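Local coordinates for USP37 protein (Homo sapiens, PDB 3U12), which is probably a thiol-dependent deubiquitinase that hydrolyses bonds formed by the C-terminal glycine of ubiquitin, represented here by its pleckstrin homology (PH) domain, at residues F43-K48 / L113-V118; L54-N59 / R65-S70. One frame throughout, in Å; residues are numbered along the deposited sequence.

Both contacts belong to the PH domain of USP37, a curled antiparallel sheet followed by one C-terminal helix, and their centres lie about 10 Å apart. Contact 1 brings strand 39-48 against helix 105-119, far along the chain; contact 2, the hairpin of strands 51-58 and 65-68, is nested inside the loop so closed. Strands 39-48 and 51-58 follow one another and are neighbours in the sheet, where Glu44 O probably accepts a hydrogen bond from Val55 N at 2.9 Å. A second link is apolar: Ile45 CD1 meets Leu69 CD1 at 3.5 Å. Through Ile45 and Leu69 the apolar sides of the hairpin and strand 39-48 continue toward the helix, in the domain's core.

Contact 1 (F43-K48 / L113-V118); sequences FEIVEK and LFLDAV
Phe114 O accepts a hydrogen bond from Val118 N at 3.0 Å, an ordinary turn of helix 105-119 that uses up this backbone polarity inside the helix and presents strand 39-48 with hydrocarbon. The same turn lays Val118 CG2 over one face of the Phe114 ring, toward its rim and 3.5 Å above the plane. With CG anti to the backbone N (chi1 178°), the ring reaches out to Ile45, and CE2 is the atom that does most of the touching. Ile45 straddles it with both branches: CG1 and CG2 each lie 3.7 Å from Phe114 CE2, in an oblique approach, and CG2 extends the contact to Phe114 CZ at 3.9 Å. Ile45 CD1 also lies against Phe114 CE2 (3.8 Å) and beyond it comes loosely to Leu115 CD2 (4.4 Å). Leu20 touches both Ile45 and Phe114, while Leu69 bridges Ile45 and Leu115; Ile73 of strand 73-80 packs against Leu115 and Val118. This is the place where the C-terminal helix of a PH domain covers one end of its curled sheet. Being wholly apolar between strand and helix, and small in area, the contact rests on shape and hydrocarbon burial, with no directional bond to set its register.

Contact 2 (L54-N59 / R65-S70); sequences LVVHYN and RIFQLS. With SO4 (sulfate ion), chain D.
A beta hairpin joins strands 51-58 and 65-68, running antiparallel with short-segment axes 155° apart and 4.8 Å at closest approach. Leu54 and Phe67 form a hydrogen-bonded pair, Leu54 N giving to Phe67 O at 2.8 Å and Phe67 N returning to Leu54 O. Val55 faces Ile66 in the non-hydrogen-bonded pair. At the next step, Val56 N meets Arg65 O at 2.9 Å with a nearly straight N-H...O angle of 174°, but the return bond from Arg65 N to Val56 O is stretched to 3.5 Å and weak. A water repairs this gap: it donates to Val56 O at 2.7 Å and accepts from Arg65 N, so neither polar atom is left bare.

Leu54, Val56 and Phe67 share one face of the sheet, with Arg65 at its edge. Phe67 has CG beside its backbone N (chi1 -64°), which lays the ring back along its own strand toward Arg65; its CD2-CE2 side thereby meets Val56, whose CG2 lies obliquely 3.8 Å from Phe67 CE2. Leu54 O lies at the edge of that ring, near its plane. Past the strand end, Leu69 turns the same way, and its CD1 reaches Leu54 CB at 3.8 Å. Leu90 and Leu92 of strand 85-92 close over this patch, Leu90 on Leu54 and Leu69, Leu92 on Phe67 and Leu69.

Gln68 points off the hairpin. Its NE2 donates to Ser70 O at 2.8 Å, almost in the amide plane, and also to O4 of a sulfate, probably picked up from the crystallisation liquor. Arg65 starts on the Phe67 face, but its chain leads away and NH1 bonds Gln32 OE1. One face mainly apolar and turned inward, the other, with Val55 and Ile66, more exposed: this is the alternation of an antiparallel hairpin in the curled sheet of a PH domain.

Contact 1 (F43-K48 / L113-V118)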
ATOM      1  N   PHE A  43       3.771  -3.947  -2.524  1.00 14.08           N
ATOM      2  CA  PHE A  43       3.126  -2.707  -2.939  1.00 13.58           C
ATOM      3  C   PHE A  43       4.194  -1.994  -3.780  1.00 19.05           C
ATOM      4  O   PHE A  43       5.318  -1.831  -3.311  1.00 18.61           O
ATOM      5  CB  PHE A  43       2.784  -1.805  -1.748  1.00 14.78           C
ATOM      6  CG  PHE A  43       1.572  -2.187  -0.928  1.00 17.51           C
ATOM      7  CD1 PHE A  43       0.752  -3.245  -1.311  1.00 20.92           C
ATOM      8  CD2 PHE A  43       1.236  -1.471   0.215  1.00 18.66           C
ATOM      9  CE1 PHE A  43      -0.353  -3.613  -0.525  1.00 23.03           C
ATOM     10  CE2 PHE A  43       0.115  -1.821   0.974  1.00 21.16           C
ATOM     11  CZ  PHE A  43      -0.643  -2.907   0.624  1.00 20.72           C
ATOM     12  N   GLU A  44       3.857  -1.573  -4.995  1.00 15.90           N
ATOM     13  CA  GLU A  44       4.821  -0.874  -5.860  1.00 16.36           C
ATOM     14  C   GLU A  44       4.154   0.386  -6.376  1.00 19.92           C
ATOM     15  O   GLU A  44       3.008   0.325  -6.827  1.00 18.25           O
ATOM     16  CB  GLU A  44       5.172  -1.769  -7.063  1.00 17.74           C
ATOM     17  CG  GLU A  44       6.208  -1.194  -8.018  1.00 29.99           C
ATOM     18  CD  GLU A  44       6.589  -2.100  -9.175  1.00 37.85           C
ATOM     19  OE1 GLU A  44       5.692  -2.753  -9.747  1.00 28.07           O
ATOM     20  OE2 GLU A  44       7.782  -2.114  -9.548  1.00 33.41           O
ATOM     21  N   ILE A  45       4.888   1.503  -6.391  1.00 16.27           N
ATOM     22  CA  ILE A  45       4.319   2.723  -6.944  1.00 15.05           C
ATOM     23  C   ILE A  45       4.522   2.725  -8.470  1.00 17.48           C
ATOM     24  O   ILE A  45       5.636   2.462  -8.939  1.00 16.13           O
ATOM     25  CB  ILE A  45       4.959   3.984  -6.299  1.00 17.42           C
ATOM     26  CG1 ILE A  45       4.639   4.108  -4.766  1.00 17.18           C
ATOM     27  CG2 ILE A  45       4.563   5.266  -7.057  1.00 18.11           C
ATOM     28  CD1 ILE A  45       3.109   4.098  -4.361  1.00 17.66           C
ATOM     29  N   VAL A  46       3.467   3.088  -9.228  1.00 13.95           N
ATOM     30  CA  VAL A  46       3.561   3.269 -10.687  1.00 15.26           C
ATOM     31  C   VAL A  46       2.962   4.646 -11.053  1.00 16.72           C
ATOM     32  O   VAL A  46       2.270   5.220 -10.237  1.00 15.06           O
ATOM     33  CB  VAL A  46       2.910   2.127 -11.525  1.00 19.01           C
ATOM     34  CG1 VAL A  46       3.596   0.785 -11.269  1.00 19.22           C
ATOM     35  CG2 VAL A  46       1.400   2.047 -11.289  1.00 17.67           C
ATOM     36  N   GLU A  47       3.167   5.130 -12.280  1.00 16.25           N
ATOM     37  CA  GLU A  47       2.593   6.420 -12.674  1.00 18.45           C
ATOM     38  C   GLU A  47       2.430   6.591 -14.160  1.00 26.54           C
ATOM     39  O   GLU A  47       3.033   5.868 -14.960  1.00 26.41           O
ATOM     40  CB  GLU A  47       3.434   7.603 -12.120  1.00 20.60           C
ATOM     41  CG  GLU A  47       4.756   7.838 -12.829  1.00 33.40           C
ATOM     42  CD  GLU A  47       5.719   8.796 -12.144  1.00 57.90           C
ATOM     43  OE1 GLU A  47       5.293   9.547 -11.235  1.00 54.54           O
ATOM     44  OE2 GLU A  47       6.914   8.779 -12.515  1.00 52.59           O
ATOM     45  N   LYS A  48       1.632   7.597 -14.522  1.00 26.93           N
ATOM     46  CA  LYS A  48       1.422   8.067 -15.902  1.00 30.06           C
ATOM     47  C   LYS A  48       0.905   9.495 -15.821  1.00 38.00           C
ATOM     48  O   LYS A  48      -0.044   9.747 -15.078  1.00 37.18           O
ATOM     49  CB  LYS A  48       0.443   7.189 -16.690  1.00 31.68           C
ATOM     50  CG  LYS A  48       0.583   7.339 -18.220  1.00 42.17           C
ATOM     51  CD  LYS A  48       1.962   6.891 -18.755  1.00 51.97           C
ATOM     52  CE  LYS A  48       2.221   7.333 -20.172  1.00 70.31           C
ATOM     53  NZ  LYS A  48       3.682   7.412 -20.454  1.00 80.49           N
ATOM     54  N   LEU A 113       5.806   8.615   3.953  1.00 21.58           N
ATOM     55  CA  LEU A 113       6.195   9.973   3.571  1.00 23.64           C
ATOM     56  C   LEU A 113       5.757  10.251   2.121  1.00 23.70           C
ATOM     57  O   LEU A 113       5.107  11.259   1.871  1.00 23.27           O
ATOM     58  CB  LEU A 113       7.718  10.143   3.729  1.00 25.31           C
ATOM     59  CG  LEU A 113       8.310  11.509   3.461  1.00 32.51           C
ATOM     60  CD1 LEU A 113       7.718  12.532   4.374  1.00 36.74           C
ATOM     61  CD2 LEU A 113       9.800  11.488   3.700  1.00 35.33           C
ATOM     62  N   PHE A 114       6.001   9.291   1.210  1.00 20.42           N
ATOM     63  CA  PHE A 114       5.594   9.426  -0.173  1.00 19.24           C
ATOM     64  C   PHE A 114       4.067   9.494  -0.288  1.00 21.00           C
ATOM     65  O   PHE A 114       3.536  10.336  -1.031  1.00 21.02           O
ATOM     66  CB  PHE A 114       6.168   8.293  -1.049  1.00 19.04           C
ATOM     67  CG  PHE A 114       5.715   8.398  -2.488  1.00 19.63           C
ATOM     68  CD1 PHE A 114       6.314   9.301  -3.359  1.00 25.22           C
ATOM     69  CD2 PHE A 114       4.657   7.625  -2.962  1.00 21.54           C
ATOM     70  CE1 PHE A 114       5.882   9.410  -4.688  1.00 26.29           C
ATOM     71  CE2 PHE A 114       4.227   7.739  -4.284  1.00 24.08           C
ATOM     72  CZ  PHE A 114       4.825   8.653  -5.127  1.00 23.49           C
ATOM     73  N   LEU A 115       3.364   8.624   0.453  1.00 17.02           N
ATOM     74  CA  LEU A 115       1.902   8.584   0.390  1.00 16.83           C
ATOM     75  C   LEU A 115       1.291   9.863   0.948  1.00 22.17           C
ATOM     76  O   LEU A 115       0.295  10.348   0.413  1.00 21.98           O
ATOM     77  CB  LEU A 115       1.346   7.339   1.111  1.00 15.67           C
ATOM     78  CG  LEU A 115       1.645   6.003   0.429  1.00 16.99           C
ATOM     79  CD1 LEU A 115       1.287   4.838   1.371  1.00 16.46           C
ATOM     80  CD2 LEU A 115       0.918   5.891  -0.947  1.00 14.78           C
ATOM     81  N   ASP A 116       1.910  10.424   2.002  1.00 20.16           N
ATOM     82  CA  ASP A 116       1.486  11.699   2.580  1.00 22.68           C
ATOM     83  C   ASP A 116       1.650  12.836   1.543  1.00 25.16           C
ATOM     84  O   ASP A 116       0.725  13.641   1.376  1.00 25.15           O
ATOM     85  CB  ASP A 116       2.274  12.003   3.869  1.00 25.21           C
ATOM     86  CG  ASP A 116       1.728  13.168   4.681  1.00 37.75           C
ATOM     87  OD1 ASP A 116       0.528  13.520   4.497  1.00 39.41           O
ATOM     88  OD2 ASP A 116       2.476  13.697   5.534  1.00 40.04           O
ATOM     89  N   ALA A 117       2.814  12.888   0.845  1.00 22.04           N
ATOM     90  CA  ALA A 117       3.078  13.886  -0.200  1.00 23.22           C
ATOM     91  C   ALA A 117       2.031  13.777  -1.377  1.00 24.85           C
ATOM     92  O   ALA A 117       1.521  14.794  -1.831  1.00 25.44           O
ATOM     93  CB  ALA A 117       4.494  13.735  -0.717  1.00 23.20           C
ATOM     94  N   VAL A 118       1.656  12.550  -1.789  1.00 22.01           N
ATOM     95  CA  VAL A 118       0.626  12.332  -2.834  1.00 21.34           C
ATOM     96  C   VAL A 118      -0.728  12.867  -2.333  1.00 27.75           C
ATOM     97  O   VAL A 118      -1.416  13.604  -3.046  1.00 28.16           O
ATOM     98  CB  VAL A 118       0.520  10.836  -3.211  1.00 22.28           C
ATOM     99  CG1 VAL A 118      -0.671  10.578  -4.146  1.00 22.14           C
ATOM    100  CG2 VAL A 118       1.810  10.353  -3.846  1.00 21.09           C
TER

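Contact 2 (L54-N59 / R65-S70)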
ATOM      1  N   LEU A  54      -0.962   2.449  -7.192  0.50 14.84           N
ATOM      2  CA  LEU A  54      -0.280   1.414  -6.425  0.50 14.67           C
ATOM      3  C   LEU A  54      -0.639   0.027  -6.972  0.50 15.18           C
ATOM      4  O   LEU A  54      -1.818  -0.304  -7.078  0.50 14.43           O
ATOM      5  CB  LEU A  54      -0.699   1.539  -4.938  0.50 15.30           C
ATOM      6  CG  LEU A  54      -0.033   0.597  -3.921  0.50 21.31           C
ATOM      7  CD1 LEU A  54       1.444   0.921  -3.746  0.50 21.35           C
ATOM      8  CD2 LEU A  54      -0.681   0.743  -2.562  0.50 25.20           C
ATOM      9  N   VAL A  55       0.382  -0.784  -7.287  1.00 11.94           N
ATOM     10  CA  VAL A  55       0.194  -2.137  -7.789  1.00 12.51           C
ATOM     11  C   VAL A  55       0.443  -3.112  -6.650  1.00 16.24           C
ATOM     12  O   VAL A  55       1.470  -3.031  -5.968  1.00 14.21           O
ATOM     13  CB  VAL A  55       1.089  -2.482  -9.000  1.00 16.81           C
ATOM     14  CG1 VAL A  55       0.740  -3.869  -9.551  1.00 16.86           C
ATOM     15  CG2 VAL A  55       0.937  -1.446 -10.094  1.00 17.88           C
ATOM     16  N   VAL A  56      -0.476  -4.069  -6.493  1.00 15.21           N
ATOM     17  CA  VAL A  56      -0.363  -5.143  -5.511  1.00 15.70           C
ATOM     18  C   VAL A  56       0.018  -6.417  -6.273  1.00 20.02           C
ATOM     19  O   VAL A  56      -0.776  -6.929  -7.061  1.00 18.63           O
ATOM     20  CB  VAL A  56      -1.674  -5.324  -4.699  1.00 19.04           C
ATOM     21  CG1 VAL A  56      -1.577  -6.527  -3.750  1.00 19.55           C
ATOM     22  CG2 VAL A  56      -2.029  -4.044  -3.933  1.00 17.68           C
ATOM     23  N   HIS A  57       1.233  -6.909  -6.052  1.00 18.96           N
ATOM     24  CA  HIS A  57       1.709  -8.159  -6.673  1.00 20.75           C
ATOM     25  C   HIS A  57       1.767  -9.201  -5.563  1.00 25.16           C
ATOM     26  O   HIS A  57       2.237  -8.904  -4.452  1.00 25.64           O
ATOM     27  CB  HIS A  57       3.153  -8.013  -7.186  1.00 21.82           C
ATOM     28  CG  HIS A  57       3.357  -7.120  -8.367  1.00 24.41           C
ATOM     29  ND1 HIS A  57       3.751  -5.806  -8.207  1.00 25.15           N
ATOM     30  CD2 HIS A  57       3.431  -7.440  -9.681  1.00 27.14           C
ATOM     31  CE1 HIS A  57       3.986  -5.349  -9.424  1.00 25.72           C
ATOM     32  NE2 HIS A  57       3.791  -6.301 -10.352  1.00 26.78           N
ATOM     33  N   TYR A  58       1.332 -10.414  -5.857  1.00 18.86           N
ATOM     34  CA  TYR A  58       1.418 -11.508  -4.902  1.00 20.48           C
ATOM     35  C   TYR A  58       2.478 -12.475  -5.363  1.00 28.50           C
ATOM     36  O   TYR A  58       2.659 -12.658  -6.569  1.00 27.41           O
ATOM     37  CB  TYR A  58       0.076 -12.230  -4.747  1.00 22.73           C
ATOM     38  CG  TYR A  58      -0.996 -11.371  -4.115  1.00 23.82           C
ATOM     39  CD1 TYR A  58      -0.842 -10.863  -2.826  1.00 24.01           C
ATOM     40  CD2 TYR A  58      -2.197 -11.120  -4.777  1.00 25.08           C
ATOM     41  CE1 TYR A  58      -1.824 -10.071  -2.241  1.00 23.96           C
ATOM     42  CE2 TYR A  58      -3.191 -10.336  -4.197  1.00 25.41           C
ATOM     43  CZ  TYR A  58      -3.013  -9.842  -2.914  1.00 30.53           C
ATOM     44  OH  TYR A  58      -3.982  -9.056  -2.348  1.00 32.16           O
ATOM     45  N   ASN A  59       3.198 -13.081  -4.400  1.00 29.34           N
ATOM     46  CA  ASN A  59       4.214 -14.098  -4.679  1.00 32.32           C
ATOM     47  C   ASN A  59       3.613 -15.279  -5.440  1.00 36.87           C
ATOM     48  O   ASN A  59       4.270 -15.767  -6.344  1.00 38.21           O
ATOM     49  CB  ASN A  59       4.865 -14.611  -3.389  1.00 34.81           C
ATOM     50  CG  ASN A  59       5.854 -13.673  -2.761  1.00 55.26           C
ATOM     51  OD1 ASN A  59       5.908 -12.471  -3.048  1.00 45.19           O
ATOM     52  ND2 ASN A  59       6.655 -14.211  -1.866  1.00 57.48           N
ATOM     53  N   ARG A  65      -3.458  -6.299  -9.183  1.00 16.29           N
ATOM     54  CA  ARG A  65      -4.529  -5.306  -9.115  1.00 16.14           C
ATOM     55  C   ARG A  65      -3.927  -3.956  -8.835  1.00 19.10           C
ATOM     56  O   ARG A  65      -2.897  -3.848  -8.128  1.00 19.68           O
ATOM     57  CB  ARG A  65      -5.583  -5.664  -8.053  1.00 17.66           C
ATOM     58  CG  ARG A  65      -6.277  -6.987  -8.348  1.00 36.69           C
ATOM     59  CD  ARG A  65      -7.766  -6.962  -8.072  1.00 54.47           C
ATOM     60  NE  ARG A  65      -8.467  -7.961  -8.883  1.00 64.98           N
ATOM     61  CZ  ARG A  65      -9.270  -7.687  -9.911  1.00 75.02           C
ATOM     62  NH1 ARG A  65      -9.513  -6.427 -10.259  1.00 49.81           N
ATOM     63  NH2 ARG A  65      -9.858  -8.668 -10.582  1.00 64.85           N
ATOM     64  N   ILE A  66      -4.557  -2.912  -9.367  0.50 15.46           N
ATOM     65  CA  ILE A  66      -4.081  -1.547  -9.210  0.50 15.27           C
ATOM     66  C   ILE A  66      -5.127  -0.655  -8.525  0.50 19.16           C
ATOM     67  O   ILE A  66      -6.318  -0.741  -8.814  0.50 19.52           O
ATOM     68  CB  ILE A  66      -3.586  -0.987 -10.565  0.50 18.13           C
ATOM     69  CG1 ILE A  66      -3.098   0.459 -10.436  0.50 17.17           C
ATOM     70  CG2 ILE A  66      -4.618  -1.123 -11.693  0.50 20.75           C
ATOM     71  CD1 ILE A  66      -2.171   0.825 -11.446  0.50 15.85           C
ATOM     72  N   PHE A  67      -4.640   0.232  -7.638  1.00 15.36           N
ATOM     73  CA  PHE A  67      -5.451   1.142  -6.852  1.00 15.47           C
ATOM     74  C   PHE A  67      -4.896   2.519  -7.109  1.00 19.26           C
ATOM     75  O   PHE A  67      -3.691   2.752  -6.915  1.00 18.15           O
ATOM     76  CB  PHE A  67      -5.293   0.765  -5.364  1.00 15.88           C
ATOM     77  CG  PHE A  67      -5.827  -0.610  -5.028  1.00 17.35           C
ATOM     78  CD1 PHE A  67      -7.090  -0.765  -4.465  1.00 20.86           C
ATOM     79  CD2 PHE A  67      -5.051  -1.752  -5.239  1.00 18.23           C
ATOM     80  CE1 PHE A  67      -7.574  -2.036  -4.127  1.00 22.63           C
ATOM     81  CE2 PHE A  67      -5.546  -3.023  -4.923  1.00 20.56           C
ATOM     82  CZ  PHE A  67      -6.793  -3.152  -4.348  1.00 20.41           C
ATOM     83  N   GLN A  68      -5.756   3.432  -7.543  1.00 17.74           N
ATOM     84  CA  GLN A  68      -5.379   4.834  -7.755  1.00 18.41           C
ATOM     85  C   GLN A  68      -5.042   5.496  -6.422  1.00 21.10           C
ATOM     86  O   GLN A  68      -5.728   5.244  -5.435  1.00 20.00           O
ATOM     87  CB  GLN A  68      -6.497   5.620  -8.454  1.00 21.11           C
ATOM     88  CG  GLN A  68      -6.037   7.049  -8.793  1.00 27.87           C
ATOM     89  CD  GLN A  68      -6.977   7.795  -9.692  1.00 43.51           C
ATOM     90  OE1 GLN A  68      -7.516   7.246 -10.655  1.00 37.04           O
ATOM     91  NE2 GLN A  68      -7.167   9.077  -9.407  1.00 37.32           N
ATOM     92  N   LEU A  69      -3.981   6.340  -6.403  1.00 17.74           N
ATOM     93  CA  LEU A  69      -3.553   7.086  -5.221  1.00 17.75           C
ATOM     94  C   LEU A  69      -3.813   8.568  -5.370  1.00 21.27           C
ATOM     95  O   LEU A  69      -4.289   9.170  -4.420  1.00 20.47           O
ATOM     96  CB  LEU A  69      -2.071   6.846  -4.885  1.00 17.15           C
ATOM     97  CG  LEU A  69      -1.711   5.405  -4.529  1.00 20.22           C
ATOM     98  CD1 LEU A  69      -0.203   5.295  -4.292  1.00 19.11           C
ATOM     99  CD2 LEU A  69      -2.490   4.913  -3.294  1.00 17.85           C
ATOM    100  N   SER A  70      -3.515   9.161  -6.547  1.00 20.26           N
ATOM    101  CA  SER A  70      -3.726  10.605  -6.800  1.00 22.51           C
ATOM    102  C   SER A  70      -5.196  10.964  -6.602  1.00 26.79           C
ATOM    103  O   SER A  70      -6.074  10.282  -7.167  1.00 25.19           O
ATOM    104  CB  SER A  70      -3.305  10.972  -8.219  1.00 25.56           C
ATOM    105  OG  SER A  70      -1.904  10.841  -8.369  1.00 31.89           O
TER
HETATM  106  S   SO4 D1003      -8.739  11.663 -11.149  1.00 94.63           S
HETATM  107  O1  SO4 D1003      -9.404  12.974 -11.136  1.00 99.21           O
HETATM  108  O2  SO4 D1003      -9.013  10.972 -12.419  1.00 99.17           O
HETATM  109  O3  SO4 D1003      -7.284  11.858 -11.004  1.00100.45           O
HETATM  110  O4  SO4 D1003      -9.252  10.860 -10.028  1.00 99.63           O
HETATM  111  O   HOH W   1      -3.261  -8.000  -6.656  1.00 15.50           O